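Local coordinates for putative arylalkylamine N-Acetyltransferase 7 (Aedes aegypti, PDB 4FD7), which probably transfers an acetyl group from acetyl-CoA to the amine of an arylalkylamine, as a GNAT-family N-acetyltransferase, at residues Q123-V132 with L213-Y222. Sequence-based numbering, arbitrary orientation.
Sequences QAIYDTIEYV and LARVDQRFNY
In this GNAT-type acetyltransferase, a type I beta turn running from Asp217 to Phe220, just after helix 210-216, packs against helix 120-136 and lays the Phe220 ring on it. The CA of Thr128 stands over the centre of that ring, 4.1 Å from the centroid and 8° off the normal, a CH-pi contact; Asp217 CB lies on the opposite face, leaving the phenyl sandwiched between helix and turn. Thr128 also carries the buried polar link. Thr128 OG1 accepts a hydrogen bond from Tyr222 OH at 2.7 Å and lies in the plane of the tyrosine ring. With OG1 beside its own backbone N (chi1 -63°), the same oxygen donates to Ala124 O, 2.6 Å away, completing a chain of two hydrogen bonds; Thr128 N reaches Ala124 O from the opposite face of its plane. Nearer the surface, both terminal nitrogens of Arg219 converge on one carboxylate oxygen: NH1 makes a salt bridge to Asp127 OD2 at 2.8 Å, and NH2 adds a weak hydrogen bond to the same oxygen, the two flat groups standing 78° apart. Gln123 NE2 holds Asp127 OD1 at 3.2 Å, its amide itself fixed by Phe117 N and Ala115 O. Further along, Val216 CG1 sits over one face of the Tyr131 ring, 4.0 Å from its centroid, while Leu213 CD2 approaches Tyr131 CD2 obliquely at 3.8 Å. Leu213 and Val132 extend this apolar patch onto strands 203-209 and 229-236, whereas Ile125, Thr128 and Tyr222 meet Met58 of helix 57-62, so the contact bridges these strands and that helix.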
# COMPACT_ATOMS: atom_id res chain seq x y z
N GLN A 123 12.55 7.10 -9.07
CA GLN A 123 11.82 7.99 -9.96
C GLN A 123 11.07 7.16 -10.98
O GLN A 123 9.91 7.45 -11.30
CB GLN A 123 12.74 8.99 -10.66
CG GLN A 123 11.95 10.02 -11.44
CD GLN A 123 11.38 11.11 -10.55
OE1 GLN A 123 12.12 11.77 -9.83
NE2 GLN A 123 10.06 11.30 -10.60
N ALA A 124 11.72 6.10 -11.46
CA ALA A 124 11.08 5.18 -12.39
C ALA A 124 9.92 4.44 -11.74
O ALA A 124 8.86 4.29 -12.35
CB ALA A 124 12.09 4.19 -12.95
N ILE A 125 10.10 3.98 -10.51
CA ILE A 125 8.99 3.27 -9.87
C ILE A 125 7.78 4.18 -9.68
O ILE A 125 6.64 3.87 -10.07
CB ILE A 125 9.42 2.66 -8.54
CG1 ILE A 125 10.44 1.55 -8.80
CG2 ILE A 125 8.19 2.13 -7.75
CD1 ILE A 125 11.18 1.09 -7.56
N TYR A 126 8.04 5.33 -9.07
CA TYR A 126 7.04 6.37 -8.88
C TYR A 126 6.30 6.74 -10.17
O TYR A 126 5.06 6.76 -10.21
CB TYR A 126 7.72 7.61 -8.31
CG TYR A 126 6.78 8.73 -8.01
CD1 TYR A 126 6.62 9.79 -8.90
CD2 TYR A 126 6.05 8.75 -6.83
CE1 TYR A 126 5.75 10.83 -8.63
CE2 TYR A 126 5.16 9.79 -6.55
CZ TYR A 126 5.02 10.83 -7.46
OH TYR A 126 4.16 11.88 -7.21
N ASP A 127 7.05 7.06 -11.22
CA ASP A 127 6.46 7.44 -12.50
C ASP A 127 5.71 6.28 -13.15
O ASP A 127 4.75 6.49 -13.88
CB ASP A 127 7.54 7.94 -13.46
CG ASP A 127 8.17 9.23 -13.01
OD1 ASP A 127 7.62 9.86 -12.08
OD2 ASP A 127 9.22 9.62 -13.59
N THR A 128 6.14 5.05 -12.90
CA THR A 128 5.41 3.89 -13.43
C THR A 128 4.03 3.78 -12.79
O THR A 128 3.00 3.66 -13.49
CB THR A 128 6.16 2.58 -13.14
OG1 THR A 128 7.42 2.62 -13.81
CG2 THR A 128 5.36 1.39 -13.64
N ILE A 129 4.01 3.80 -11.46
CA ILE A 129 2.73 3.76 -10.75
C ILE A 129 1.88 4.94 -11.19
O ILE A 129 0.68 4.80 -11.42
CB ILE A 129 2.94 3.83 -9.22
CG1 ILE A 129 3.63 2.56 -8.73
CG2 ILE A 129 1.61 4.01 -8.51
CD1 ILE A 129 4.50 2.79 -7.50
N GLU A 130 2.48 6.11 -11.31
CA GLU A 130 1.70 7.29 -11.67
C GLU A 130 1.08 7.18 -13.07
O GLU A 130 -0.05 7.61 -13.28
CB GLU A 130 2.52 8.58 -11.54
CG GLU A 130 1.69 9.85 -11.72
CD GLU A 130 0.35 9.79 -11.00
OE1 GLU A 130 0.32 9.57 -9.77
OE2 GLU A 130 -0.69 9.98 -11.67
N TYR A 131 1.83 6.61 -14.02
CA TYR A 131 1.30 6.33 -15.35
C TYR A 131 0.08 5.39 -15.24
O TYR A 131 -0.99 5.63 -15.83
CB TYR A 131 2.37 5.72 -16.26
CG TYR A 131 1.80 5.25 -17.58
CD1 TYR A 131 1.60 6.14 -18.63
CD2 TYR A 131 1.42 3.92 -17.78
CE1 TYR A 131 1.06 5.72 -19.84
CE2 TYR A 131 0.88 3.49 -18.97
CZ TYR A 131 0.69 4.40 -20.00
OH TYR A 131 0.16 3.96 -21.19
N VAL A 132 0.25 4.33 -14.47
CA VAL A 132 -0.83 3.35 -14.33
C VAL A 132 -2.08 3.98 -13.69
O VAL A 132 -3.23 3.71 -14.08
CB VAL A 132 -0.34 2.15 -13.53
CG1 VAL A 132 -1.47 1.19 -13.22
CG2 VAL A 132 0.77 1.44 -14.33
N LEU A 213 4.87 -1.90 -20.16
CA LEU A 213 5.24 -0.60 -19.59
C LEU A 213 6.58 -0.14 -20.13
O LEU A 213 6.79 1.06 -20.39
CB LEU A 213 5.28 -0.68 -18.07
CG LEU A 213 3.90 -0.73 -17.43
CD1 LEU A 213 3.99 -1.28 -16.01
CD2 LEU A 213 3.26 0.66 -17.44
N ALA A 214 7.49 -1.09 -20.32
CA ALA A 214 8.79 -0.77 -20.87
C ALA A 214 8.65 -0.34 -22.32
O ALA A 214 9.43 0.48 -22.81
CB ALA A 214 9.75 -1.94 -20.73
N ARG A 215 7.65 -0.89 -23.02
CA ARG A 215 7.34 -0.38 -24.37
C ARG A 215 6.70 1.02 -24.35
O ARG A 215 6.85 1.79 -25.31
CB ARG A 215 6.48 -1.37 -25.16
CG ARG A 215 7.19 -2.70 -25.41
CD ARG A 215 6.65 -3.40 -26.65
NE ARG A 215 5.22 -3.70 -26.54
CZ ARG A 215 4.72 -4.73 -25.87
NH1 ARG A 215 5.53 -5.57 -25.23
NH2 ARG A 215 3.41 -4.93 -25.83
N VAL A 216 6.02 1.36 -23.26
CA VAL A 216 5.46 2.70 -23.11
C VAL A 216 6.55 3.75 -22.85
O VAL A 216 6.55 4.83 -23.45
CB VAL A 216 4.41 2.75 -21.98
CG1 VAL A 216 4.18 4.18 -21.49
CG2 VAL A 216 3.10 2.14 -22.45
N ASP A 217 7.48 3.42 -21.95
CA ASP A 217 8.60 4.28 -21.59
C ASP A 217 9.77 3.37 -21.19
O ASP A 217 9.62 2.49 -20.32
CB ASP A 217 8.20 5.21 -20.42
CG ASP A 217 9.26 6.26 -20.09
OD1 ASP A 217 10.46 5.93 -20.00
OD2 ASP A 217 8.88 7.43 -19.89
N GLN A 218 10.91 3.57 -21.85
CA GLN A 218 12.19 2.92 -21.57
C GLN A 218 12.59 2.86 -20.09
O GLN A 218 13.27 1.93 -19.66
CB GLN A 218 13.33 3.64 -22.32
CG GLN A 218 13.38 3.42 -23.81
CD GLN A 218 14.53 4.16 -24.48
OE1 GLN A 218 14.31 5.00 -25.36
NE2 GLN A 218 15.76 3.87 -24.06
N ARG A 219 12.22 3.89 -19.33
CA ARG A 219 12.62 3.93 -17.92
C ARG A 219 11.87 2.88 -17.12
O ARG A 219 12.32 2.46 -16.04
CB ARG A 219 12.36 5.30 -17.30
CG ARG A 219 13.28 6.40 -17.80
CD ARG A 219 13.05 7.68 -17.00
NE ARG A 219 11.71 8.22 -17.21
CZ ARG A 219 10.85 8.48 -16.23
NH1 ARG A 219 11.19 8.23 -14.97
NH2 ARG A 219 9.66 8.98 -16.50
N PHE A 220 10.72 2.46 -17.64
CA PHE A 220 9.84 1.55 -16.92
C PHE A 220 10.23 0.11 -17.18
O PHE A 220 9.39 -0.70 -17.58
CB PHE A 220 8.38 1.73 -17.35
CG PHE A 220 7.84 3.14 -17.19
CD1 PHE A 220 8.56 4.13 -16.54
CD2 PHE A 220 6.59 3.46 -17.70
CE1 PHE A 220 8.04 5.42 -16.41
CE2 PHE A 220 6.06 4.75 -17.58
CZ PHE A 220 6.80 5.73 -16.93
N ASN A 221 11.50 -0.21 -16.95
CA ASN A 221 12.06 -1.53 -17.23
C ASN A 221 12.28 -2.30 -15.93
O ASN A 221 12.92 -1.79 -15.01
CB ASN A 221 13.39 -1.36 -17.98
CG ASN A 221 13.81 -2.60 -18.71
OD1 ASN A 221 13.37 -2.85 -19.84
ND2 ASN A 221 14.68 -3.40 -18.09
N TYR A 222 11.77 -3.53 -15.86
CA TYR A 222 11.79 -4.31 -14.64
C TYR A 222 12.29 -5.71 -14.91
O TYR A 222 11.49 -6.63 -15.14
CB TYR A 222 10.40 -4.33 -13.99
CG TYR A 222 9.99 -2.95 -13.57
CD1 TYR A 222 10.32 -2.47 -12.32
CD2 TYR A 222 9.33 -2.10 -14.45
CE1 TYR A 222 9.98 -1.18 -11.93
CE2 TYR A 222 9.00 -0.81 -14.08
CZ TYR A 222 9.32 -0.36 -12.83
OH TYR A 222 8.98 0.92 -12.45